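Local coordinates for putative decarboxylase involved in desferrioxamine biosynthesis (Erwinia amylovora, PDB 5O5C), which probably decarboxylates lysine with the help of pyridoxal 5'-phosphate, a step in the biosynthesis of the siderophore desferrioxamine, at residues 60-65 / 95-100; 140-145 / 368-373; 456-461 / 467-472. All coordinates share one frame; numbering follows the deposited sequence.

Overall arrangement
The three contacts come in series along the chain, each closing before the next opens: contact 1 near the N-terminus, contact 2 joining helix 140-156 to the loop between strand 339-343 and helix 385-394, and C-terminal contact 3, where helix 448-464 meets edge strand 470-474 of the four-stranded antiparallel sheet. Contacts 1 and 3 are close neighbours, with centres 15 Å apart and nearest atoms about 5 Å apart. Contact 2 lies on the opposite side of the chain's centre from contact 3, their centres about 44 Å apart; contacts 1 and 2 have centres about 41 Å apart. Yet these two meet across the dimer interface, where Pro-64 of one subunit packs on Pro-370 of the other.

Contact 1: residues 60-65 / 95-100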
loop_
_atom_site.group_PDB
_atom_site.type_symbol
_atom_site.label_atom_id
_atom_site.label_comp_id
_atom_site.label_asym_id
_atom_site.label_seq_id
_atom_site.Cartn_x
_atom_site.Cartn_y
_atom_site.Cartn_z
ATOM N N SER B 60 22.718 14.815 -6.423
ATOM C CA SER B 60 24.134 15.034 -6.176
ATOM C C SER B 60 25.050 14.334 -7.174
ATOM O O SER B 60 26.193 14.642 -7.231
ATOM C CB SER B 60 24.421 14.529 -4.786
ATOM O OG SER B 60 24.068 13.143 -4.704
ATOM N N GLY B 61 24.541 13.350 -7.919
ATOM C CA GLY B 61 25.359 12.491 -8.764
ATOM C C GLY B 61 25.942 11.247 -8.120
ATOM O O GLY B 61 26.445 10.381 -8.814
ATOM N N ILE B 62 25.891 11.136 -6.801
ATOM C CA ILE B 62 26.563 10.034 -6.124
ATOM C C ILE B 62 26.068 8.686 -6.708
ATOM O O ILE B 62 24.915 8.563 -7.178
ATOM C CB ILE B 62 26.461 10.174 -4.574
ATOM C CG1 ILE B 62 27.026 11.538 -4.088
ATOM C CG2 ILE B 62 27.143 9.043 -3.821
ATOM C CD1 ILE B 62 28.407 12.007 -4.567
ATOM N N LEU B 63 26.965 7.703 -6.764
ATOM C CA LEU B 63 26.620 6.349 -7.251
ATOM C C LEU B 63 26.208 5.430 -6.070
ATOM O O LEU B 63 26.650 5.648 -4.968
ATOM C CB LEU B 63 27.762 5.733 -8.029
ATOM C CG LEU B 63 28.130 6.357 -9.389
ATOM C CD1 LEU B 63 29.468 5.803 -9.862
ATOM C CD2 LEU B 63 27.098 6.172 -10.471
ATOM N N PRO B 64 25.354 4.409 -6.308
ATOM C CA PRO B 64 24.924 3.483 -5.243
ATOM C C PRO B 64 26.082 2.868 -4.443
ATOM O O PRO B 64 26.043 2.844 -3.208
ATOM C CB PRO B 64 24.126 2.409 -5.989
ATOM C CG PRO B 64 23.751 3.005 -7.303
ATOM C CD PRO B 64 24.601 4.218 -7.556
ATOM N N HIS B 65 27.111 2.400 -5.132
ATOM C CA HIS B 65 28.308 1.919 -4.435
ATOM C C HIS B 65 28.973 3.023 -3.593
ATOM O O HIS B 65 29.353 2.741 -2.482
ATOM C CB HIS B 65 29.285 1.116 -5.332
ATOM C CG HIS B 65 29.973 1.913 -6.384
ATOM N ND1 HIS B 65 31.033 2.756 -6.111
ATOM C CD2 HIS B 65 29.794 1.952 -7.727
ATOM C CE1 HIS B 65 31.447 3.315 -7.234
ATOM N NE2 HIS B 65 30.709 2.847 -8.228
ATOM N N LEU B 95 19.261 12.792 3.046
ATOM C CA LEU B 95 18.936 14.113 2.509
ATOM C C LEU B 95 20.012 14.612 1.571
ATOM O O LEU B 95 19.685 15.200 0.552
ATOM C CB LEU B 95 18.704 15.138 3.591
ATOM C CG LEU B 95 17.611 14.791 4.589
ATOM C CD1 LEU B 95 17.695 15.684 5.813
ATOM C CD2 LEU B 95 16.212 14.746 4.044
ATOM N N ARG B 96 21.270 14.268 1.873
ATOM C CA ARG B 96 22.403 14.716 1.119
ATOM C C ARG B 96 22.212 14.380 -0.361
ATOM O O ARG B 96 22.332 15.250 -1.173
ATOM C CB ARG B 96 23.694 14.077 1.631
ATOM C CG ARG B 96 24.917 14.926 1.449
ATOM C CD ARG B 96 26.175 14.244 1.989
ATOM N NE ARG B 96 26.843 15.100 2.964
ATOM C CZ ARG B 96 28.072 14.920 3.456
ATOM N NH1 ARG B 96 28.826 13.874 3.118
ATOM N NH2 ARG B 96 28.531 15.802 4.319
ATOM N N ASP B 97 21.862 13.129 -0.662
ATOM C CA ASP B 97 21.824 12.636 -2.012
ATOM C C ASP B 97 20.407 12.335 -2.514
ATOM O O ASP B 97 20.255 11.705 -3.541
ATOM C CB ASP B 97 22.773 11.447 -2.180
ATOM C CG ASP B 97 24.254 11.775 -1.795
ATOM O OD1 ASP B 97 24.945 12.625 -2.440
ATOM O OD2 ASP B 97 24.752 11.120 -0.868
ATOM N N ALA B 98 19.376 12.794 -1.804
ATOM C CA ALA B 98 17.995 12.546 -2.188
ATOM C C ALA B 98 17.789 13.047 -3.611
ATOM O O ALA B 98 18.443 13.980 -4.059
ATOM C CB ALA B 98 17.020 13.282 -1.270
ATOM N N VAL B 99 16.853 12.429 -4.309
ATOM C CA VAL B 99 16.369 13.007 -5.538
ATOM C C VAL B 99 15.261 14.008 -5.184
ATOM O O VAL B 99 14.206 13.633 -4.694
ATOM C CB VAL B 99 15.934 11.936 -6.532
ATOM C CG1 VAL B 99 15.479 12.565 -7.827
ATOM C CG2 VAL B 99 17.114 11.014 -6.790
ATOM N N TRP B 100 15.517 15.278 -5.468
ATOM C CA TRP B 100 14.594 16.378 -5.171
ATOM C C TRP B 100 13.596 16.654 -6.243
ATOM O O TRP B 100 13.852 17.471 -7.171
ATOM C CB TRP B 100 15.377 17.649 -4.868
ATOM C CG TRP B 100 16.172 17.442 -3.725
ATOM C CD1 TRP B 100 17.464 17.080 -3.696
ATOM C CD2 TRP B 100 15.713 17.446 -2.383
ATOM N NE1 TRP B 100 17.880 16.924 -2.393
ATOM C CE2 TRP B 100 16.818 17.137 -1.567
ATOM C CE3 TRP B 100 14.488 17.759 -1.776
ATOM C CZ2 TRP B 100 16.721 17.068 -0.183
ATOM C CZ3 TRP B 100 14.400 17.701 -0.452
ATOM C CH2 TRP B 100 15.520 17.375 0.357
#
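Ser-60 turns its hydroxyl onto the carboxylate of Asp-97, OG giving a hydrogen bond to OD1. The modelled 2.5 Å between Ser-60 OG and Asp-97 OD1 is very short, and OD1 is crowded, so the exact length is doubtful. Asp-97 suits its place as a buried acid that points toward residues 60-65 and supplies the acceptor for the serine hydroxyl. With chi1 of 58°, OG sits between the backbone N and the carbonyl carbon of Ser-60, which also brings it within reach of Ile-62 N, two residues on: Ile-62 N meets Ser-60 OG at 3.4 Å in a nearly straight but weak bond. Gly-61 makes the tight bend between them; its positive phi of 88° would jam a beta carbon against the carbonyl O of Ser-60. Ile-62 then lays its aliphatic side chain beside the acid, crossing it at a slant, with CB 3.9 Å from Asp-97 CG. Leu-63 is the N-cap of helix 64-68, and Pro-64, which has no N-H to offer, suits the first turn and packs on Pro-370 of the second subunit. Around this turn, Gly-61 O accepts a hydrogen bond from Arg-463 of helix 448-464, while Leu-95 and Trp-100 rest on helix 34-53.

Contact 2: residues 140-145 / 368-373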
loop_
_atom_site.group_PDB
_atom_site.type_symbol
_atom_site.label_atom_id
_atom_site.label_comp_id
_atom_site.label_asym_id
_atom_site.label_seq_id
_atom_site.Cartn_x
_atom_site.Cartn_y
_atom_site.Cartn_z
ATOM N N GLY B 140 -15.370 9.138 10.727
ATOM C CA GLY B 140 -15.424 10.101 9.636
ATOM C C GLY B 140 -14.391 9.955 8.526
ATOM O O GLY B 140 -14.563 10.545 7.418
ATOM N N GLY B 141 -13.315 9.229 8.799
ATOM C CA GLY B 141 -12.360 8.880 7.733
ATOM C C GLY B 141 -13.027 8.002 6.689
ATOM O O GLY B 141 -12.707 8.059 5.487
ATOM N N THR B 142 -13.961 7.181 7.139
ATOM C CA THR B 142 -14.646 6.260 6.226
ATOM C C THR B 142 -15.554 7.032 5.298
ATOM O O THR B 142 -15.566 6.761 4.072
ATOM C CB THR B 142 -15.381 5.136 6.964
ATOM O OG1 THR B 142 -14.412 4.165 7.392
ATOM C CG2 THR B 142 -16.418 4.457 6.086
ATOM N N LEU B 143 -16.243 8.022 5.867
ATOM C CA LEU B 143 -17.174 8.845 5.117
ATOM C C LEU B 143 -16.396 9.798 4.225
ATOM O O LEU B 143 -16.775 9.983 3.047
ATOM C CB LEU B 143 -18.110 9.620 6.063
ATOM C CG LEU B 143 -18.903 8.786 7.045
ATOM C CD1 LEU B 143 -19.678 9.614 8.037
ATOM C CD2 LEU B 143 -19.862 7.901 6.286
ATOM N N ILE B 144 -15.300 10.376 4.736
ATOM C CA ILE B 144 -14.452 11.253 3.915
ATOM C C ILE B 144 -13.963 10.528 2.663
ATOM O O ILE B 144 -14.141 11.025 1.535
ATOM C CB ILE B 144 -13.260 11.859 4.678
ATOM C CG1 ILE B 144 -13.710 12.999 5.577
ATOM C CG2 ILE B 144 -12.193 12.368 3.731
ATOM C CD1 ILE B 144 -12.701 13.305 6.664
ATOM N N GLU B 145 -13.421 9.328 2.826
ATOM C CA GLU B 145 -12.950 8.606 1.639
ATOM C C GLU B 145 -14.096 8.476 0.588
ATOM O O GLU B 145 -13.871 8.629 -0.636
ATOM C CB GLU B 145 -12.367 7.237 1.986
ATOM C CG GLU B 145 -12.142 6.364 0.739
ATOM C CD GLU B 145 -11.204 5.199 0.942
ATOM O OE1 GLU B 145 -10.367 5.313 1.894
ATOM O OE2 GLU B 145 -11.345 4.168 0.183
ATOM N N GLY B 368 -26.231 -1.321 9.044
ATOM C CA GLY B 368 -25.793 -0.211 8.219
ATOM C C GLY B 368 -24.395 0.301 8.516
ATOM O O GLY B 368 -24.121 1.478 8.301
ATOM N N THR B 369 -23.506 -0.574 8.987
ATOM C CA THR B 369 -22.107 -0.206 9.225
ATOM C C THR B 369 -21.235 -0.138 7.933
ATOM O O THR B 369 -20.978 -1.176 7.286
ATOM C CB THR B 369 -21.448 -1.089 10.322
ATOM O OG1 THR B 369 -20.110 -0.607 10.573
ATOM C CG2 THR B 369 -21.381 -2.571 9.951
ATOM N N PRO B 370 -20.786 1.080 7.537
ATOM C CA PRO B 370 -19.870 1.180 6.393
ATOM C C PRO B 370 -18.443 0.662 6.642
ATOM O O PRO B 370 -17.643 1.339 7.307
ATOM C CB PRO B 370 -19.845 2.676 6.107
ATOM C CG PRO B 370 -20.139 3.318 7.413
ATOM C CD PRO B 370 -21.143 2.414 8.037
ATOM N N ASN B 371 -18.173 -0.543 6.143
ATOM C CA ASN B 371 -16.846 -1.149 6.104
ATOM C C ASN B 371 -16.203 -1.230 4.717
ATOM O O ASN B 371 -16.506 -2.134 3.957
ATOM C CB ASN B 371 -16.876 -2.560 6.662
ATOM C CG ASN B 371 -17.243 -2.598 8.128
ATOM O OD1 ASN B 371 -16.822 -1.732 8.929
ATOM N ND2 ASN B 371 -18.071 -3.566 8.478
ATOM N N LEU B 372 -15.240 -0.363 4.438
ATOM C CA LEU B 372 -14.650 -0.285 3.089
ATOM C C LEU B 372 -13.791 -1.492 2.730
ATOM O O LEU B 372 -13.606 -1.774 1.530
ATOM C CB LEU B 372 -13.884 1.018 2.905
ATOM C CG LEU B 372 -14.598 2.346 3.196
ATOM C CD1 LEU B 372 -13.634 3.521 3.036
ATOM C CD2 LEU B 372 -15.803 2.606 2.322
ATOM N N VAL B 373 -13.289 -2.227 3.740
ATOM C CA VAL B 373 -12.632 -3.530 3.525
ATOM C C VAL B 373 -13.444 -4.441 2.581
ATOM O O VAL B 373 -12.873 -5.155 1.771
ATOM C CB VAL B 373 -12.206 -4.266 4.845
ATOM C CG1 VAL B 373 -13.329 -5.109 5.441
ATOM C CG2 VAL B 373 -10.991 -5.155 4.595
HETATM O O HOH W 1 -14.423 1.678 6.551
#
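In this PLP-dependent decarboxylase of aminotransferase fold type I, Thr-142 and Glu-145 on the first turns of helix 140-156 meet Pro-370 and Leu-372, which belong to the loop between strand 339-343 and helix 385-394. The contact is buried beside edge strand 163-167 of the seven-stranded sheet, and the side chain of Leu-372 is about 12 Å from that of Thr-380, a residue that binds pyridoxal phosphate, though not in this chain's own model. Thr-142 works with both branches. With its methyl CG2 anti to the backbone N while OG1 has chi1 -77°, the threonine side chain meets Pro-370 obliquely: CG2 rests 3.9 Å from Pro-370 CB and 4.0 Å from Leu-372 CG. A compact beta-branched residue therefore offers an apolar face to the loop and keeps a hydroxyl for polar partners. One turn on, Glu-145 extends from a chi1 of 168° and runs alongside Leu-372, the two chains pointing opposite ways. The leucine methyl CD1 stands over the flat face of the carboxylate, 3.6 Å from Glu-145 CD and nearly as close to both oxygens, while the polar partners are Arg-381, in a salt bridge with OE2, and Phe-166 N, which also bonds OE2. These bonds hold a buried charge in place and probably favour its ionised form. The rigid Pro-370 also packs on Trp-135, and on Pro-64 of the second subunit. A water joins the Thr-142 hydroxyl to the backbone of the loop: it lies 2.6 Å from Thr-142 OG1, which also bonds Ser-138 OG, accepts from Leu-372 N at 3.0 Å, and gives a weak bond to Pro-370 O at 3.3 Å.

Contact 3: residues 456-461 / 467-472; sequences NIRKAV and AVIAGT
The guanidinium of Arg-458 lies flat against the backbone of residues 470 and 471: Gly-471 N sits 3.7 Å above the plane over its centre, and Ala-470 C is over the same face toward the rim. At the edge, near the plane, is the carbonyl O of Ile-469, but NH1 is modelled too close to it for the spacing to be trusted. This is helix-on-sheet packing in the C-terminal part of the fold, where helix 448-464 turns back through a short loop into edge strand 470-474 of the antiparallel sheet. The arginine reaches the strand as a straight rod, extended from CG to NE with CG anti to the backbone N (chi1 160°). Glycine suits position 471 because a beta carbon on Gly-471 would point at the arginine and lie only 3.2 Å from Arg-458 CD. NH2 also makes a long, weak ion pair with Asp-136 of the second subunit. Nearer the helix backbone the contact is apolar. Ile-469 points toward the helix and fits its CG2 between two helical residues, 3.7 Å from Arg-458 CG and 3.9 Å from Val-461 CB; Leu-480 of strand 477-483 also touches Arg-458 and Ile-469. A water accepts from Ile-469 N at 3.1 Å and donates weakly to Arg-458 O, linking the backbones of Ile-469 and Arg-458. Tyr-504 of helix 491-510 also covers Val-461. The methyl of Ala-467 is small enough to pack against that valine, whose CG1 is 4.0 Å from Ala-467 CB.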
loop_
_atom_site.group_PDB
_atom_site.type_symbol
_atom_site.label_atom_id
_atom_site.label_comp_id
_atom_site.label_asym_id
_atom_site.label_seq_id
_atom_site.Cartn_x
_atom_site.Cartn_y
_atom_site.Cartn_z
ATOM N N ASN B 456 24.593 6.784 -22.539
ATOM C CA ASN B 456 25.635 7.521 -21.833
ATOM C C ASN B 456 25.290 8.962 -21.547
ATOM O O ASN B 456 25.728 9.454 -20.554
ATOM C CB ASN B 456 26.990 7.401 -22.512
ATOM C CG ASN B 456 27.519 5.979 -22.440
ATOM O OD1 ASN B 456 27.621 5.403 -21.360
ATOM N ND2 ASN B 456 27.770 5.387 -23.585
ATOM N N ILE B 457 24.494 9.629 -22.389
ATOM C CA ILE B 457 24.059 10.968 -22.054
ATOM C C ILE B 457 23.259 10.962 -20.763
ATOM O O ILE B 457 23.486 11.762 -19.880
ATOM C CB ILE B 457 23.198 11.606 -23.150
ATOM C CG1 ILE B 457 24.067 12.034 -24.355
ATOM C CG2 ILE B 457 22.458 12.788 -22.595
ATOM C CD1 ILE B 457 23.260 12.369 -25.564
ATOM N N ARG B 458 22.286 10.080 -20.639
ATOM C CA ARG B 458 21.483 10.062 -19.385
ATOM C C ARG B 458 22.329 9.806 -18.134
ATOM O O ARG B 458 22.133 10.442 -17.058
ATOM C CB ARG B 458 20.373 9.043 -19.532
ATOM C CG ARG B 458 19.744 8.518 -18.253
ATOM C CD ARG B 458 18.644 7.568 -18.697
ATOM N NE ARG B 458 18.031 6.757 -17.640
ATOM C CZ ARG B 458 17.302 7.238 -16.651
ATOM N NH1 ARG B 458 17.182 8.536 -16.518
ATOM N NH2 ARG B 458 16.725 6.438 -15.770
ATOM N N LYS B 459 23.266 8.866 -18.261
ATOM C CA LYS B 459 24.154 8.535 -17.142
ATOM C C LYS B 459 25.009 9.760 -16.814
ATOM O O LYS B 459 25.103 10.165 -15.672
ATOM C CB LYS B 459 24.959 7.245 -17.440
ATOM C CG LYS B 459 24.130 5.981 -17.173
ATOM C CD LYS B 459 24.983 4.748 -16.869
ATOM C CE LYS B 459 25.689 4.209 -18.108
ATOM N NZ LYS B 459 25.834 2.724 -18.066
ATOM N N ALA B 460 25.536 10.447 -17.827
ATOM C CA ALA B 460 26.308 11.647 -17.527
ATOM C C ALA B 460 25.400 12.688 -16.858
ATOM O O ALA B 460 25.752 13.228 -15.813
ATOM C CB ALA B 460 26.938 12.200 -18.782
ATOM N N VAL B 461 24.220 12.948 -17.416
ATOM C CA VAL B 461 23.365 14.014 -16.859
ATOM C C VAL B 461 23.111 13.710 -15.376
ATOM O O VAL B 461 23.224 14.599 -14.522
ATOM C CB VAL B 461 22.031 14.165 -17.635
ATOM C CG1 VAL B 461 21.053 15.060 -16.875
ATOM C CG2 VAL B 461 22.271 14.762 -19.000
ATOM N N ALA B 467 20.662 17.913 -13.794
ATOM C CA ALA B 467 19.278 17.634 -14.069
ATOM C C ALA B 467 19.013 16.133 -13.984
ATOM O O ALA B 467 19.936 15.323 -13.963
ATOM C CB ALA B 467 18.926 18.150 -15.440
ATOM N N VAL B 468 17.752 15.759 -13.931
ATOM C CA VAL B 468 17.417 14.331 -13.998
ATOM C C VAL B 468 16.502 14.094 -15.172
ATOM O O VAL B 468 15.430 14.621 -15.231
ATOM C CB VAL B 468 16.789 13.792 -12.693
ATOM C CG1 VAL B 468 16.690 12.260 -12.727
ATOM C CG2 VAL B 468 17.582 14.237 -11.476
ATOM N N ILE B 469 16.960 13.219 -16.025
ATOM C CA ILE B 469 16.377 12.766 -17.275
ATOM C C ILE B 469 15.987 11.289 -17.091
ATOM O O ILE B 469 16.534 10.600 -16.216
ATOM C CB ILE B 469 17.468 12.961 -18.378
ATOM C CG1 ILE B 469 17.018 12.620 -19.768
ATOM C CG2 ILE B 469 18.714 12.117 -18.132
ATOM C CD1 ILE B 469 18.119 12.881 -20.796
ATOM N N ALA B 470 15.069 10.780 -17.899
ATOM C CA ALA B 470 14.728 9.343 -17.866
ATOM C C ALA B 470 14.996 8.761 -19.235
ATOM O O ALA B 470 15.389 9.468 -20.147
ATOM C CB ALA B 470 13.282 9.135 -17.442
ATOM N N GLY B 471 14.754 7.476 -19.389
ATOM C CA GLY B 471 15.088 6.750 -20.622
ATOM C C GLY B 471 14.025 5.733 -20.910
ATOM O O GLY B 471 13.240 5.417 -20.058
ATOM N N THR B 472 13.956 5.296 -22.161
ATOM C CA THR B 472 12.967 4.330 -22.585
ATOM C C THR B 472 13.479 3.633 -23.850
ATOM O O THR B 472 14.223 4.230 -24.641
ATOM C CB THR B 472 11.577 4.942 -22.933
ATOM O OG1 THR B 472 11.585 5.405 -24.280
ATOM C CG2 THR B 472 11.190 6.084 -22.065
HETATM O O HOH W 2 19.588 11.789 -15.266
#